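Local atomic coordinates of beta-lactamase (Burkholderia cenocepacia, PDB entry 5E2G), a protein that probably hydrolyses beta-lactam antibiotics to substituted beta-amino acids and belongs to the class C beta-lactamase family. Residues Gly88-Glu93 with Ala161-Gln166; Leu105-His110 with Asn150-Met155; Arg124-Leu129 with Leu156-Ala161; Thr144-Ser149 with Gly261-Asp266. One frame throughout, in Å; residues are numbered along the deposited sequence.

How the contacts relate
Three contacts lie along helix 150-164: contact 2 on its first turns, contact 3 in its middle and contact 1 at its C-terminal end. The centres of contacts 1 and 3 are about 9 Å apart, those of contacts 2 and 3 about 12 Å, and both pairs touch, the latter for example through Leu107 CD1 and Leu159 CD1 at 3.6 Å. Segment 144-149 of contact 4 leads into the helix, and contact 4 meets contact 2 at His110, whose O lies 2.8 Å from Lys147 N. Tyr148 of contact 4 belongs to a probable active site with Ser62, Lys65 and Lys313, and Asn150 of contact 2 bonds weakly to Lys65. The centres of contacts 1 and 4 are about 25 Å apart.

Contact 1 (Gly88-Glu93 with Ala161-Gln166)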
# COMPACT_ATOMS: atom_id res chain seq x y z
N GLY A 88 3.86 -15.95 -17.90
CA GLY A 88 4.71 -16.71 -18.81
C GLY A 88 5.26 -15.89 -19.96
O GLY A 88 6.23 -16.32 -20.59
N LYS A 89 4.66 -14.74 -20.25
CA LYS A 89 5.23 -13.85 -21.27
C LYS A 89 6.61 -13.37 -20.87
O LYS A 89 7.51 -13.26 -21.71
CB LYS A 89 4.31 -12.66 -21.50
CG LYS A 89 4.85 -11.65 -22.48
CD LYS A 89 3.94 -10.44 -22.60
CE LYS A 89 4.43 -9.50 -23.69
NZ LYS A 89 3.53 -8.31 -23.84
N TYR A 90 6.81 -13.06 -19.58
CA TYR A 90 8.06 -12.51 -19.09
C TYR A 90 8.96 -13.56 -18.43
O TYR A 90 10.17 -13.34 -18.34
CB TYR A 90 7.77 -11.36 -18.12
CG TYR A 90 6.91 -10.31 -18.79
CD1 TYR A 90 7.45 -9.47 -19.75
CD2 TYR A 90 5.55 -10.18 -18.49
CE1 TYR A 90 6.68 -8.52 -20.38
CE2 TYR A 90 4.77 -9.23 -19.12
CZ TYR A 90 5.34 -8.40 -20.07
OH TYR A 90 4.60 -7.44 -20.72
N LEU A 91 8.40 -14.68 -17.99
CA LEU A 91 9.17 -15.83 -17.50
C LEU A 91 8.88 -16.98 -18.45
O LEU A 91 7.97 -17.78 -18.20
CB LEU A 91 8.80 -16.19 -16.07
CG LEU A 91 9.11 -15.13 -15.01
CD1 LEU A 91 8.67 -15.64 -13.64
CD2 LEU A 91 10.59 -14.75 -15.02
N PRO A 92 9.64 -17.11 -19.53
CA PRO A 92 9.29 -18.10 -20.56
C PRO A 92 9.29 -19.54 -20.07
O PRO A 92 8.58 -20.38 -20.64
CB PRO A 92 10.36 -17.88 -21.63
CG PRO A 92 10.84 -16.49 -21.40
CD PRO A 92 10.77 -16.27 -19.93
N GLU A 93 10.09 -19.86 -19.04
CA GLU A 93 10.13 -21.23 -18.53
C GLU A 93 8.76 -21.68 -18.03
O GLU A 93 8.38 -22.84 -18.22
CB GLU A 93 11.15 -21.34 -17.40
CG GLU A 93 12.57 -20.92 -17.77
CD GLU A 93 13.62 -21.70 -16.98
OE1 GLU A 93 13.40 -22.90 -16.75
OE2 GLU A 93 14.65 -21.10 -16.59
N ALA A 161 9.17 -4.87 -13.69
CA ALA A 161 10.56 -4.52 -13.92
C ALA A 161 11.13 -5.25 -15.14
O ALA A 161 11.89 -4.67 -15.91
CB ALA A 161 11.39 -4.82 -12.68
N LYS A 162 10.77 -6.53 -15.32
CA LYS A 162 11.14 -7.24 -16.54
C LYS A 162 10.66 -6.48 -17.77
O LYS A 162 11.42 -6.23 -18.71
CB LYS A 162 10.55 -8.65 -16.54
CG LYS A 162 11.36 -9.67 -15.80
CD LYS A 162 12.58 -10.08 -16.59
CE LYS A 162 13.37 -11.12 -15.84
NZ LYS A 162 14.58 -11.52 -16.58
N ALA A 163 9.38 -6.11 -17.78
CA ALA A 163 8.80 -5.41 -18.92
C ALA A 163 9.44 -4.04 -19.13
O ALA A 163 9.58 -3.60 -20.28
CB ALA A 163 7.29 -5.27 -18.73
N MSE A 164 9.84 -3.36 -18.06
CA MSE A 164 10.41 -2.02 -18.19
C MSE A 164 11.92 -2.00 -18.37
O MSE A 164 12.53 -0.94 -18.43
CB MSE A 164 10.03 -1.18 -16.98
CG MSE A 164 8.53 -0.98 -16.86
SE MSE A 164 8.05 0.24 -15.43
CE MSE A 164 8.27 1.92 -16.41
N HIS A 165 12.53 -3.19 -18.47
CA HIS A 165 13.96 -3.31 -18.77
C HIS A 165 14.80 -2.61 -17.71
O HIS A 165 15.72 -1.86 -18.02
CB HIS A 165 14.28 -2.77 -20.15
CG HIS A 165 13.27 -3.13 -21.19
ND1 HIS A 165 13.17 -4.41 -21.70
CD2 HIS A 165 12.31 -2.40 -21.79
CE1 HIS A 165 12.19 -4.44 -22.59
NE2 HIS A 165 11.65 -3.23 -22.65
N GLN A 166 14.48 -2.87 -16.44
CA GLN A 166 15.25 -2.24 -15.37
C GLN A 166 15.18 -3.08 -14.11
O GLN A 166 14.31 -3.94 -13.94
CB GLN A 166 14.75 -0.81 -15.12
CG GLN A 166 15.59 0.00 -14.13
CD GLN A 166 17.06 0.08 -14.50
OE1 GLN A 166 17.88 -0.72 -14.05
NE2 GLN A 166 17.40 1.06 -15.31
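Tyr90 and Lys162 mark the closest backbone approach, CA to CA 6.6 Å, where a short, weakly bonded helix at about 88-90 meets the C-terminal end of helix 150-164. Just beyond the meeting point the long helix stops in a Schellman motif: His165 takes a positive phi of 59°, and His165 N to Lys162 O and Gln166 N to Ala161 O, each 3.2 Å, bond back into the last turn.

Tyr90 carries the contact. With CG beside the backbone N and anti to the carbonyl carbon (chi1 -56°), its ring reaches Ala163, whose methyl sits obliquely to it. CE1 of Tyr90 is 3.7 Å from Ala163 CB, and Tyr90 CZ follows at 3.9 Å, so one methyl lies against the distal corner of the ring. At the root of the side chain, Tyr90 CB meets Lys162 CB at 4.2 Å; the lysine touches with this methylene alone, and its chain bends at chi2 (-75°), taking the ammonium group well clear of the ring. Within its own segment, Lys89 CG lies 4.0 Å above the Tyr90 ring plane, over the ring centre. Leu159 and Leu81 also touch the tyrosine.

No hydrogen bond joins the two segments. The hydroxyl of Tyr90 is bonded instead to Asp85, to which Lys89 makes a long, weak ion pair. The chemistry therefore divides: the contact between the segments is carbon packing alone, whereas the polar link at the ring's far end comes from outside both.

Contact 2 (Leu105-His110 with Asn150-Met155)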
# COMPACT_ATOMS: atom_id res chain seq x y z
N LEU A 105 -2.87 -8.65 -13.97
CA LEU A 105 -4.06 -8.17 -13.26
C LEU A 105 -4.40 -9.07 -12.08
O LEU A 105 -4.72 -8.58 -10.99
CB LEU A 105 -5.24 -8.08 -14.22
CG LEU A 105 -6.48 -7.40 -13.65
CD1 LEU A 105 -6.14 -5.97 -13.21
CD2 LEU A 105 -7.61 -7.42 -14.66
N GLN A 106 -4.35 -10.39 -12.27
CA GLN A 106 -4.63 -11.32 -11.18
C GLN A 106 -3.63 -11.18 -10.03
O GLN A 106 -3.98 -11.38 -8.87
CB GLN A 106 -4.66 -12.75 -11.72
CG GLN A 106 -5.91 -12.98 -12.57
CD GLN A 106 -5.74 -14.03 -13.67
OE1 GLN A 106 -4.72 -14.71 -13.75
NE2 GLN A 106 -6.75 -14.15 -14.52
N LEU A 107 -2.38 -10.81 -10.34
CA LEU A 107 -1.42 -10.58 -9.26
C LEU A 107 -1.71 -9.28 -8.51
O LEU A 107 -1.46 -9.19 -7.31
CB LEU A 107 -0.00 -10.56 -9.84
CG LEU A 107 0.38 -11.89 -10.50
CD1 LEU A 107 1.72 -11.77 -11.21
CD2 LEU A 107 0.41 -13.00 -9.47
N GLY A 108 -2.23 -8.27 -9.20
CA GLY A 108 -2.51 -6.99 -8.58
C GLY A 108 -3.85 -6.89 -7.91
O GLY A 108 -4.19 -5.85 -7.34
N THR A 109 -4.63 -7.96 -7.95
CA THR A 109 -5.95 -7.99 -7.34
C THR A 109 -6.08 -9.11 -6.31
O THR A 109 -7.17 -9.31 -5.77
CB THR A 109 -7.03 -8.12 -8.42
OG1 THR A 109 -6.84 -9.33 -9.17
CG2 THR A 109 -7.00 -6.92 -9.37
N HIS A 110 -4.98 -9.82 -6.01
CA HIS A 110 -4.97 -10.95 -5.07
C HIS A 110 -5.84 -12.11 -5.55
O HIS A 110 -6.39 -12.85 -4.74
CB HIS A 110 -5.39 -10.54 -3.65
CG HIS A 110 -4.71 -9.31 -3.13
ND1 HIS A 110 -3.36 -9.27 -2.86
CD2 HIS A 110 -5.20 -8.09 -2.83
CE1 HIS A 110 -3.04 -8.07 -2.42
NE2 HIS A 110 -4.14 -7.33 -2.39
N ASN A 150 1.73 -12.13 -0.42
CA ASN A 150 2.90 -11.38 -0.88
C ASN A 150 3.47 -11.94 -2.18
O ASN A 150 4.20 -11.23 -2.87
CB ASN A 150 4.00 -11.39 0.19
CG ASN A 150 3.66 -10.52 1.39
OD1 ASN A 150 3.08 -9.46 1.25
ND2 ASN A 150 4.05 -10.98 2.57
N VAL A 151 3.16 -13.20 -2.51
CA VAL A 151 3.66 -13.80 -3.75
C VAL A 151 2.98 -13.19 -4.97
O VAL A 151 3.61 -13.03 -6.02
CB VAL A 151 3.47 -15.32 -3.70
CG1 VAL A 151 3.72 -15.92 -5.07
CG2 VAL A 151 4.40 -15.93 -2.67
N ALA A 152 1.71 -12.84 -4.86
CA ALA A 152 1.00 -12.22 -5.97
C ALA A 152 1.63 -10.88 -6.34
O ALA A 152 2.18 -10.72 -7.43
CB ALA A 152 -0.48 -12.03 -5.61
N ILE A 153 1.57 -9.92 -5.42
CA ILE A 153 2.10 -8.59 -5.68
C ILE A 153 3.62 -8.59 -5.71
O ILE A 153 4.23 -7.78 -6.43
CB ILE A 153 1.55 -7.60 -4.64
CG1 ILE A 153 2.31 -6.27 -4.70
CG2 ILE A 153 1.62 -8.24 -3.26
CD1 ILE A 153 2.03 -5.45 -5.94
N GLY A 154 4.26 -9.47 -4.93
CA GLY A 154 5.69 -9.68 -5.10
C GLY A 154 6.02 -9.89 -6.56
O GLY A 154 6.90 -9.23 -7.11
N MSE A 155 5.26 -10.76 -7.22
CA MSE A 155 5.47 -11.04 -8.63
C MSE A 155 4.96 -9.94 -9.56
O MSE A 155 5.41 -9.84 -10.69
CB MSE A 155 4.80 -12.37 -8.99
CG MSE A 155 5.60 -13.58 -8.56
SE MSE A 155 7.45 -13.53 -9.19
CE MSE A 155 7.16 -13.46 -11.11
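Leu107 and Ala152 bring helix 104-108 and the first turns of helix 150-164 to a CA-CA separation of 4.4 Å, near enough for side chains to rest directly on the opposite backbone.

Leu107 lies against the peptide of Ala152 instead of meeting only side chains. Its CB is 3.3 Å from Ala152 O, and its CD2 is 3.6 Å from Ala152 CA. The branch is placed there by a first torsion of -61°, CG standing beside the backbone N and anti to the carbonyl carbon. CD1 takes the other route, reaching Met155 CB at 3.8 Å, so that the leucine and the selenomethionine run side by side in the same direction; the selenomethionine then folds at chi2 and chi3, turning its selenium off the leucine. The contact is returned from the other helix: Ala152 CB approaches Leu107 O to 3.5 Å. The small methyl fits this close spacing, and no hydrogen bond crosses between the segments. Within segment 105-110, Thr109 OG1 donates to Leu105 O at 2.9 Å, tying the threonine back to the preceding turn.

All the touching residues are buried. Leu107 also touches Val102, and Met155 reaches Leu91. Ile153 packs on Lys65 and Thr68 of helix 64-77, Asn150 OD1 is weakly bonded by Lys65 NZ, and Thr109 touches strands 256-260 and 263-265. The contact thus lies between helix 64-77 and the interior strands 256-260 and 263-265 of the large antiparallel sheet.

Contact 3 (Arg124-Leu129 with Leu156-Ala161); sequences RDDAGL and LGWLTA
Trp158, in the middle of helix 150-164, meets the first turn of helix 126-135 through its six-membered ring, a helix-to-helix contact built on a CH-pi interaction. Leu129 CD2 stands 3.8 Å from the centroid of that ring and only 7° from its normal, which puts the methyl squarely over one face. Asp126 comes to the rim instead: its OD1 is 3.2 Å from Trp158 CZ2, near the ring plane, with the carboxylate turned 82° from the indole. A negative oxygen beside the ring's C-H edge probably suits the electrostatics, since that edge is mildly positive, although no hydrogen bond is formed. Trp158 was modelled in two conformers, so these distances hold for one of them.

In the conformer described, chi1 of Trp158 is -131°, off the staggered positions, and is to be read with caution. The two backbones remain far apart: the nearest CA atoms, Asp126 and Trp158, are separated by 10.7 Å, and the side chains span the gap. Farther out, Leu215 touches both Leu129 and Trp158, and Leu91 also packs on the indole.

Local bonds fix the first turn of one helix and a threonine of the other. Helix 126-135 starts behind Asp125, its N-cap, whose OD1 accepts from Gly128 N at 3.0 Å, though this aspartate is poorly ordered. In the other helix Thr160, whose side chain faces helix 64-77, makes two bonds to a single carbonyl: Thr160 OG1 at 2.8 Å and Thr160 N at 3.0 Å reach Leu156 O from opposite faces of its plane.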
# COMPACT_ATOMS: atom_id res chain seq x y z
N ARG A 124 15.43 -17.29 -2.29
CA ARG A 124 16.85 -17.31 -1.98
C ARG A 124 17.64 -16.75 -3.17
O ARG A 124 18.31 -15.73 -3.05
CB ARG A 124 17.29 -18.73 -1.63
CG ARG A 124 16.13 -19.72 -1.48
CD ARG A 124 15.59 -19.83 -0.04
NE ARG A 124 15.81 -18.62 0.75
CZ ARG A 124 14.95 -17.61 0.84
NH1 ARG A 124 15.24 -16.55 1.59
NH2 ARG A 124 13.80 -17.66 0.19
N ASP A 125 17.54 -17.42 -4.31
CA ASP A 125 17.99 -16.89 -5.59
C ASP A 125 16.82 -16.93 -6.58
O ASP A 125 15.72 -17.39 -6.27
CB ASP A 125 19.20 -17.66 -6.13
CG ASP A 125 18.98 -19.16 -6.18
OD1 ASP A 125 17.85 -19.61 -5.91
OD2 ASP A 125 19.94 -19.90 -6.48
N ASP A 126 17.07 -16.43 -7.79
CA ASP A 126 16.02 -16.37 -8.80
C ASP A 126 15.74 -17.73 -9.42
O ASP A 126 14.59 -18.04 -9.74
CB ASP A 126 16.39 -15.35 -9.86
CG ASP A 126 16.36 -13.94 -9.34
OD1 ASP A 126 15.75 -13.73 -8.27
OD2 ASP A 126 16.94 -13.04 -9.98
N ALA A 127 16.78 -18.54 -9.61
CA ALA A 127 16.57 -19.89 -10.14
C ALA A 127 15.66 -20.70 -9.23
O ALA A 127 14.84 -21.50 -9.71
CB ALA A 127 17.91 -20.60 -10.34
N GLY A 128 15.77 -20.50 -7.91
CA GLY A 128 14.89 -21.19 -6.99
C GLY A 128 13.48 -20.63 -6.98
O GLY A 128 12.50 -21.37 -6.81
N LEU A 129 13.35 -19.31 -7.16
CA LEU A 129 12.04 -18.70 -7.36
C LEU A 129 11.34 -19.32 -8.56
O LEU A 129 10.19 -19.76 -8.47
CB LEU A 129 12.19 -17.19 -7.55
CG LEU A 129 10.94 -16.47 -8.04
CD1 LEU A 129 9.83 -16.61 -7.03
CD2 LEU A 129 11.22 -15.00 -8.34
N LEU A 156 4.03 -9.10 -9.12
CA LEU A 156 3.61 -8.00 -9.98
C LEU A 156 4.77 -7.04 -10.20
O LEU A 156 5.03 -6.61 -11.33
CB LEU A 156 2.41 -7.26 -9.38
CG LEU A 156 1.84 -6.09 -10.19
CD1 LEU A 156 1.27 -6.56 -11.53
CD2 LEU A 156 0.79 -5.32 -9.41
N GLY A 157 5.49 -6.70 -9.13
CA GLY A 157 6.62 -5.79 -9.26
C GLY A 157 7.76 -6.40 -10.04
O GLY A 157 8.40 -5.72 -10.86
N TRP A 158 8.06 -7.68 -9.79
CA TRP A 158 9.10 -8.38 -10.53
C TRP A 158 8.84 -8.31 -12.03
O TRP A 158 9.72 -7.92 -12.81
CB TRP A 158 9.18 -9.84 -10.08
CG TRP A 158 10.57 -10.30 -9.76
CD1 TRP A 158 11.38 -9.80 -8.78
CD2 TRP A 158 11.30 -11.35 -10.39
NE1 TRP A 158 12.58 -10.48 -8.77
CE2 TRP A 158 12.55 -11.43 -9.75
CE3 TRP A 158 11.02 -12.23 -11.44
CZ2 TRP A 158 13.53 -12.36 -10.12
CZ3 TRP A 158 11.99 -13.15 -11.81
CH2 TRP A 158 13.23 -13.21 -11.15
N LEU A 159 7.62 -8.65 -12.43
CA LEU A 159 7.29 -8.76 -13.85
C LEU A 159 7.23 -7.39 -14.52
O LEU A 159 7.59 -7.27 -15.69
CB LEU A 159 5.97 -9.50 -14.02
CG LEU A 159 6.01 -10.95 -13.52
CD1 LEU A 159 4.60 -11.51 -13.35
CD2 LEU A 159 6.85 -11.83 -14.45
N THR A 160 6.78 -6.37 -13.79
CA THR A 160 6.81 -5.00 -14.31
C THR A 160 8.24 -4.54 -14.59
O THR A 160 8.50 -3.90 -15.61
CB THR A 160 6.13 -4.06 -13.32
OG1 THR A 160 4.77 -4.47 -13.14
CG2 THR A 160 6.18 -2.62 -13.82
N ALA A 161 9.17 -4.87 -13.69
CA ALA A 161 10.56 -4.52 -13.92
C ALA A 161 11.13 -5.25 -15.14
O ALA A 161 11.89 -4.67 -15.91
CB ALA A 161 11.39 -4.82 -12.68

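Contact 4 (Thr144-Ser149 with Gly261-Asp266); sequences THRKYS and GPLTQD
Arg146 grips the side-chain oxygen of Gln265 with two nitrogens, and this is the tight part of the contact. Arg146 NE donates to Gln265 OE1 at 2.7 Å with an N-H...O angle of 157°, in the carbonyl plane on a lone pair; Arg146 NH2 donates to the same OE1 at 3.0 Å, nearly along the C=O axis. Guanidinium and amide are almost coplanar, 12° apart. The arginine is extended from CG to NE, with CG anti to the backbone N (chi1 -177°), which carries the group across to the other strand. Leu263 closes over one face, its CD1 lying 3.8 Å above the guanidinium plane. Gln265 NE2 is occupied by Asp266 O at 3.0 Å and by Ile268 O, fixing the amide's rotation. Arg146 NH2 also forms a salt bridge with Glu270, which probably lowers the cost of burying the charge.

By contrast, Gly261 and Pro262 are the loose, exposed side. Partly exposed His145 stacks on Tyr140 and donates from ND1 to Thr144 OG1 at 2.8 Å.

Strands 256-260 and 294-303 stand between 145-146 and 263-265 in the sheet order, yet Arg146 and Gln265 come within 8.9 Å, CA to CA, and the arginine side chain links the two strands. Arg146 lies two residues before Tyr148, whose OH bonds to Lys313; Tyr148-Ser149-Asn150 fits the YxN motif of the class C beta-lactamase active site.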
# COMPACT_ATOMS: atom_id res chain seq x y z
N THR A 144 -10.95 -15.90 -9.65
CA THR A 144 -12.21 -16.28 -9.04
C THR A 144 -12.24 -16.15 -7.52
O THR A 144 -13.33 -16.15 -6.94
CB THR A 144 -12.59 -17.74 -9.37
OG1 THR A 144 -11.62 -18.62 -8.80
CG2 THR A 144 -12.65 -17.97 -10.86
N HIS A 145 -11.09 -16.09 -6.86
CA HIS A 145 -11.07 -15.97 -5.41
C HIS A 145 -9.99 -14.98 -5.00
O HIS A 145 -8.89 -14.98 -5.55
CB HIS A 145 -10.83 -17.32 -4.74
CG HIS A 145 -11.99 -18.25 -4.87
ND1 HIS A 145 -12.33 -18.85 -6.06
CD2 HIS A 145 -12.90 -18.67 -3.96
CE1 HIS A 145 -13.41 -19.59 -5.88
NE2 HIS A 145 -13.77 -19.51 -4.61
N ARG A 146 -10.32 -14.15 -4.02
CA ARG A 146 -9.40 -13.15 -3.51
C ARG A 146 -8.74 -13.69 -2.25
O ARG A 146 -9.42 -14.05 -1.29
CB ARG A 146 -10.13 -11.84 -3.20
CG ARG A 146 -9.20 -10.73 -2.71
CD ARG A 146 -10.00 -9.48 -2.39
NE ARG A 146 -9.18 -8.37 -1.93
CZ ARG A 146 -8.70 -8.24 -0.70
NH1 ARG A 146 -8.93 -9.16 0.22
NH2 ARG A 146 -7.97 -7.17 -0.39
N LYS A 147 -7.41 -13.74 -2.26
CA LYS A 147 -6.65 -14.31 -1.16
C LYS A 147 -5.39 -13.48 -0.99
O LYS A 147 -4.55 -13.43 -1.89
CB LYS A 147 -6.32 -15.78 -1.45
CG LYS A 147 -5.41 -16.43 -0.43
CD LYS A 147 -6.06 -16.46 0.92
CE LYS A 147 -5.12 -17.09 1.92
NZ LYS A 147 -4.88 -18.51 1.57
N TYR A 148 -5.27 -12.84 0.17
CA TYR A 148 -4.16 -11.94 0.43
C TYR A 148 -2.83 -12.69 0.45
O TYR A 148 -2.71 -13.73 1.11
CB TYR A 148 -4.38 -11.22 1.76
CG TYR A 148 -3.78 -9.85 1.76
CD1 TYR A 148 -4.34 -8.84 0.98
CD2 TYR A 148 -2.64 -9.55 2.51
CE1 TYR A 148 -3.79 -7.58 0.94
CE2 TYR A 148 -2.09 -8.28 2.49
CZ TYR A 148 -2.68 -7.30 1.70
OH TYR A 148 -2.15 -6.04 1.66
N SER A 149 -1.83 -12.16 -0.26
CA SER A 149 -0.59 -12.89 -0.50
C SER A 149 0.54 -11.99 -1.01
O SER A 149 0.33 -11.18 -1.92
CB SER A 149 -0.84 -14.03 -1.49
OG SER A 149 0.37 -14.54 -2.03
N GLY A 261 -16.88 -9.86 -1.02
CA GLY A 261 -17.73 -9.45 0.07
C GLY A 261 -18.09 -7.98 -0.04
O GLY A 261 -18.55 -7.51 -1.08
N PRO A 262 -17.84 -7.23 1.04
CA PRO A 262 -18.17 -5.79 1.04
C PRO A 262 -17.17 -4.93 0.29
O PRO A 262 -17.42 -3.74 0.08
CB PRO A 262 -18.13 -5.45 2.53
CG PRO A 262 -17.01 -6.33 3.03
CD PRO A 262 -17.20 -7.64 2.30
N LEU A 263 -16.05 -5.51 -0.10
CA LEU A 263 -14.89 -4.79 -0.59
C LEU A 263 -14.89 -4.80 -2.11
O LEU A 263 -15.34 -5.76 -2.74
CB LEU A 263 -13.63 -5.47 -0.04
CG LEU A 263 -12.21 -5.19 -0.47
CD1 LEU A 263 -11.30 -5.57 0.68
CD2 LEU A 263 -11.85 -5.98 -1.70
N THR A 264 -14.39 -3.71 -2.69
CA THR A 264 -14.12 -3.66 -4.12
C THR A 264 -12.61 -3.56 -4.30
O THR A 264 -11.96 -2.72 -3.67
CB THR A 264 -14.84 -2.49 -4.79
OG1 THR A 264 -16.25 -2.67 -4.62
CG2 THR A 264 -14.52 -2.43 -6.28
N GLN A 265 -12.06 -4.43 -5.13
CA GLN A 265 -10.62 -4.55 -5.33
C GLN A 265 -10.20 -3.81 -6.59
O GLN A 265 -10.64 -4.17 -7.69
CB GLN A 265 -10.21 -6.03 -5.42
CG GLN A 265 -8.73 -6.24 -5.58
CD GLN A 265 -7.94 -5.74 -4.39
OE1 GLN A 265 -8.10 -6.24 -3.28
NE2 GLN A 265 -7.10 -4.73 -4.62
N ASP A 266 -9.39 -2.77 -6.43
CA ASP A 266 -8.79 -2.06 -7.55
C ASP A 266 -7.43 -2.70 -7.84
O ASP A 266 -7.21 -3.87 -7.50
CB ASP A 266 -8.68 -0.56 -7.24
CG ASP A 266 -10.00 0.07 -6.83
OD1 ASP A 266 -11.06 -0.57 -7.00
OD2 ASP A 266 -9.98 1.22 -6.33